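Local coordinates for putative regulator of transfer genes ArtA (Staphylococcus aureus subsp. aureus USA300, PDB 3GXQ), which binds DNA through a ribbon-helix-helix motif and regulates plasmid transmission genes, probably at the level of transcription, at residues K23-Q31 / V38-K48. Residues are numbered along the deposited sequence; the frame is centred on the assembly and turned at random.
Sequences KDEIIKYAQ and VSQAGREILKK. With nucleotides of chain D.
Tyr29 packs against Ile45 and Glu44, and Ile26 against Ile45, as the two knobs that lock helix 20-33 onto helix 38-53 in a ribbon-helix-helix subunit. The local axes lie 102° apart, and small residues mark the nearest backbone approach: Ala30 CA and Ala41 CA are 5.0 Å apart, letting their CB methyls meet at 3.6 Å. Tyr29 fits among Ala41, Glu44, Ile45 and Lys48. With CG anti to the backbone N (chi1 -180°), its ring reaches out across the second helix; one face takes Ile45 CG1, displaced toward the rim, while Ala41 CB and Glu44 OE1 both lie at the edge, in the ring plane. The Glu44 carboxylate is turned 82° from the ring, and its OE1 accepts a weak hydrogen bond of 3.3 Å from Tyr29 OH. Asp34 OD1 also lies close to OE1, a pairing of like charges that might raise the carboxylate's proton affinity. To the side of the hydroxyl, Lys48 CE comes within 3.9 Å of Tyr29 OH.

One turn earlier, Ile26 directs CG2, the branch anti to its backbone N, into the hollow formed by Val38, Ala41, Gly42 and Ile45, where Ile45 CD1 stands 3.9 Å from it. Val38 CG2 meets Ile27 CG1 at the same separation, bringing this packing up to the DNA-facing helix start. There the backbone amides of Val38 and Ser39 donate to different oxygens of one phosphate, that of DT4 of chain D, as at the second helix's start in other ribbon-helix-helix proteins. Arg43 NE bonds Leu17 O, linking this helix to strand 12-18 of the second subunit. At the phosphate, Ser39 OG adds a second bond to the oxygen already held by Ser39 N, with OG 2.7 Å from OP2 of DT4 of chain D.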
# COMPACT_ATOMS: atom_id res chain seq x y z
N LYS B 23 -3.60 -7.35 6.35
CA LYS B 23 -4.72 -7.20 5.44
C LYS B 23 -6.01 -7.06 6.23
O LYS B 23 -6.85 -6.23 5.90
CB LYS B 23 -4.82 -8.37 4.47
CG LYS B 23 -5.97 -8.21 3.48
CD LYS B 23 -5.79 -9.04 2.21
CE LYS B 23 -6.91 -8.76 1.20
NZ LYS B 23 -6.68 -9.48 -0.08
N ASP B 24 -6.16 -7.87 7.27
CA ASP B 24 -7.36 -7.78 8.12
C ASP B 24 -7.47 -6.37 8.66
O ASP B 24 -8.58 -5.86 8.87
CB ASP B 24 -7.29 -8.77 9.30
CG ASP B 24 -7.30 -10.20 8.85
OD1 ASP B 24 -8.07 -10.53 7.92
OD2 ASP B 24 -6.56 -11.02 9.42
N GLU B 25 -6.33 -5.73 8.89
CA GLU B 25 -6.32 -4.38 9.44
C GLU B 25 -6.66 -3.34 8.40
O GLU B 25 -7.27 -2.32 8.72
CB GLU B 25 -4.97 -4.07 10.07
CG GLU B 25 -4.91 -4.36 11.55
CD GLU B 25 -3.48 -4.47 12.05
OE1 GLU B 25 -2.64 -3.64 11.65
OE2 GLU B 25 -3.20 -5.40 12.84
N ILE B 26 -6.26 -3.60 7.16
CA ILE B 26 -6.57 -2.67 6.08
C ILE B 26 -8.06 -2.80 5.82
O ILE B 26 -8.74 -1.82 5.56
CB ILE B 26 -5.76 -2.98 4.80
CG1 ILE B 26 -4.26 -2.85 5.08
CG2 ILE B 26 -6.16 -2.01 3.69
CD1 ILE B 26 -3.38 -3.30 3.95
N ILE B 27 -8.57 -4.02 5.92
CA ILE B 27 -9.98 -4.29 5.70
C ILE B 27 -10.84 -3.65 6.81
O ILE B 27 -11.89 -3.06 6.52
CB ILE B 27 -10.25 -5.79 5.62
CG1 ILE B 27 -9.75 -6.34 4.28
CG2 ILE B 27 -11.73 -6.06 5.82
CD1 ILE B 27 -9.84 -7.86 4.17
N LYS B 28 -10.41 -3.75 8.06
CA LYS B 28 -11.18 -3.15 9.13
C LYS B 28 -11.25 -1.65 8.90
O LYS B 28 -12.28 -1.04 9.16
CB LYS B 28 -10.55 -3.46 10.49
CG LYS B 28 -11.29 -2.85 11.68
CD LYS B 28 -10.75 -3.39 13.00
CE LYS B 28 -10.97 -4.90 13.12
NZ LYS B 28 -12.41 -5.27 13.33
N TYR B 29 -10.16 -1.05 8.41
CA TYR B 29 -10.14 0.40 8.14
C TYR B 29 -11.07 0.73 6.96
O TYR B 29 -11.75 1.76 6.96
CB TYR B 29 -8.72 0.86 7.79
CG TYR B 29 -8.59 2.36 7.49
CD1 TYR B 29 -8.30 3.27 8.50
CD2 TYR B 29 -8.79 2.85 6.20
CE1 TYR B 29 -8.22 4.64 8.23
CE2 TYR B 29 -8.71 4.22 5.93
CZ TYR B 29 -8.42 5.11 6.95
OH TYR B 29 -8.36 6.47 6.68
N ALA B 30 -11.10 -0.14 5.97
CA ALA B 30 -11.95 0.05 4.80
C ALA B 30 -13.41 0.00 5.23
O ALA B 30 -14.25 0.77 4.75
CB ALA B 30 -11.66 -1.03 3.76
N GLN B 31 -13.72 -0.90 6.15
CA GLN B 31 -15.07 -1.03 6.66
C GLN B 31 -15.50 0.24 7.41
O GLN B 31 -16.58 0.78 7.17
CB GLN B 31 -15.16 -2.24 7.59
CG GLN B 31 -15.06 -3.57 6.87
CD GLN B 31 -14.92 -4.73 7.82
OE1 GLN B 31 -14.86 -4.54 9.04
NE2 GLN B 31 -14.87 -5.95 7.28
N VAL B 38 -11.42 -1.73 -0.19
CA VAL B 38 -10.06 -2.01 0.25
C VAL B 38 -9.00 -1.21 -0.48
O VAL B 38 -8.06 -0.71 0.14
CB VAL B 38 -9.74 -3.51 0.13
CG1 VAL B 38 -8.29 -3.77 0.48
CG2 VAL B 38 -10.65 -4.30 1.05
N SER B 39 -9.14 -1.09 -1.80
CA SER B 39 -8.19 -0.33 -2.62
C SER B 39 -8.10 1.13 -2.14
O SER B 39 -7.01 1.69 -2.03
CB SER B 39 -8.61 -0.33 -4.10
OG SER B 39 -8.56 -1.64 -4.66
N GLN B 40 -9.25 1.74 -1.86
CA GLN B 40 -9.28 3.13 -1.40
C GLN B 40 -8.67 3.27 -0.01
O GLN B 40 -8.01 4.27 0.28
CB GLN B 40 -10.72 3.65 -1.41
CG GLN B 40 -10.91 5.04 -0.81
CD GLN B 40 -12.28 5.63 -1.11
OE1 GLN B 40 -12.71 6.59 -0.46
NE2 GLN B 40 -12.96 5.08 -2.12
N ALA B 41 -8.88 2.28 0.85
CA ALA B 41 -8.32 2.31 2.19
C ALA B 41 -6.80 2.18 2.06
O ALA B 41 -6.06 2.89 2.74
CB ALA B 41 -8.90 1.15 3.02
N GLY B 42 -6.35 1.30 1.18
CA GLY B 42 -4.93 1.11 0.95
C GLY B 42 -4.23 2.38 0.47
O GLY B 42 -3.10 2.65 0.85
N ARG B 43 -4.90 3.17 -0.37
CA ARG B 43 -4.34 4.43 -0.87
C ARG B 43 -4.18 5.45 0.26
O ARG B 43 -3.12 6.07 0.38
CB ARG B 43 -5.25 5.05 -1.94
CG ARG B 43 -5.01 4.57 -3.35
CD ARG B 43 -6.12 5.07 -4.28
NE ARG B 43 -6.58 3.93 -5.05
CZ ARG B 43 -7.85 3.59 -5.23
NH1 ARG B 43 -8.83 4.31 -4.71
NH2 ARG B 43 -8.10 2.49 -5.90
N GLU B 44 -5.24 5.63 1.05
CA GLU B 44 -5.22 6.57 2.17
C GLU B 44 -4.15 6.17 3.18
O GLU B 44 -3.42 7.02 3.69
CB GLU B 44 -6.59 6.60 2.86
CG GLU B 44 -7.77 6.76 1.91
CD GLU B 44 -9.12 6.73 2.62
OE1 GLU B 44 -9.29 5.89 3.54
OE2 GLU B 44 -10.01 7.53 2.26
N ILE B 45 -4.06 4.88 3.46
CA ILE B 45 -3.08 4.36 4.40
C ILE B 45 -1.68 4.55 3.86
O ILE B 45 -0.79 5.03 4.56
CB ILE B 45 -3.35 2.88 4.66
CG1 ILE B 45 -4.71 2.74 5.34
CG2 ILE B 45 -2.23 2.27 5.52
CD1 ILE B 45 -5.21 1.31 5.46
N LEU B 46 -1.47 4.19 2.60
CA LEU B 46 -0.17 4.34 1.99
C LEU B 46 0.26 5.81 2.01
O LEU B 46 1.42 6.14 2.25
CB LEU B 46 -0.18 3.81 0.56
CG LEU B 46 -0.05 2.29 0.39
CD1 LEU B 46 -0.33 1.90 -1.05
CD2 LEU B 46 1.35 1.85 0.79
N LYS B 47 -0.69 6.71 1.76
CA LYS B 47 -0.40 8.13 1.73
C LYS B 47 0.05 8.64 3.09
O LYS B 47 0.96 9.46 3.18
CB LYS B 47 -1.62 8.92 1.24
CG LYS B 47 -1.38 10.41 1.20
CD LYS B 47 -0.13 10.73 0.39
CE LYS B 47 0.25 12.20 0.49
NZ LYS B 47 1.45 12.50 -0.36
N LYS B 48 -0.58 8.16 4.16
CA LYS B 48 -0.19 8.59 5.49
C LYS B 48 1.21 8.08 5.76
O LYS B 48 2.04 8.78 6.34
CB LYS B 48 -1.16 8.04 6.53
CG LYS B 48 -2.57 8.57 6.40
CD LYS B 48 -3.53 7.82 7.32
CE LYS B 48 -4.96 8.33 7.20
NZ LYS B 48 -5.10 9.76 7.61
P DT D 4 -11.85 -3.56 -3.43
OP1 DT D 4 -12.68 -3.44 -2.22
OP2 DT D 4 -10.49 -3.00 -3.44
O5' DT D 4 -11.73 -5.10 -3.77
C5' DT D 4 -11.87 -5.53 -5.10
C4' DT D 4 -11.91 -7.04 -5.15
O4' DT D 4 -11.60 -7.37 -6.52
C3' DT D 4 -10.82 -7.70 -4.31
O3' DT D 4 -11.28 -8.99 -3.86
C2' DT D 4 -9.64 -7.73 -5.26
C1' DT D 4 -10.30 -7.93 -6.61
N1 DT D 4 -9.62 -7.30 -7.77
C2 DT D 4 -9.80 -7.91 -8.99
O2 DT D 4 -10.49 -8.89 -9.15
N3 DT D 4 -9.13 -7.31 -10.03
C4 DT D 4 -8.33 -6.20 -9.98
O4 DT D 4 -7.80 -5.79 -11.01
C5 DT D 4 -8.20 -5.59 -8.66
C7 DT D 4 -7.36 -4.36 -8.50
C6 DT D 4 -8.84 -6.17 -7.63
P DA D 3 -10.81 1.63 -7.09
OP1 DA D 3 -11.21 2.41 -5.90
OP2 DA D 3 -9.39 1.49 -7.44
O5' DA D 3 -11.38 0.15 -7.00
C5' DA D 3 -12.79 -0.07 -6.96
C4' DA D 3 -13.10 -1.49 -6.55
O4' DA D 3 -13.05 -2.35 -7.71
C3' DA D 3 -12.05 -2.05 -5.58
O3' DA D 3 -12.67 -2.98 -4.68
C2' DA D 3 -11.04 -2.70 -6.52
C1' DA D 3 -11.95 -3.25 -7.61
N9 DA D 3 -11.38 -3.44 -8.95
C8 DA D 3 -10.36 -2.76 -9.55
N7 DA D 3 -10.06 -3.19 -10.75
C5 DA D 3 -10.95 -4.24 -10.96
C6 DA D 3 -11.16 -5.12 -12.05
N6 DA D 3 -10.45 -5.08 -13.18
N1 DA D 3 -12.14 -6.04 -11.93
C2 DA D 3 -12.85 -6.08 -10.80
N3 DA D 3 -12.75 -5.31 -9.71
C4 DA D 3 -11.77 -4.40 -9.86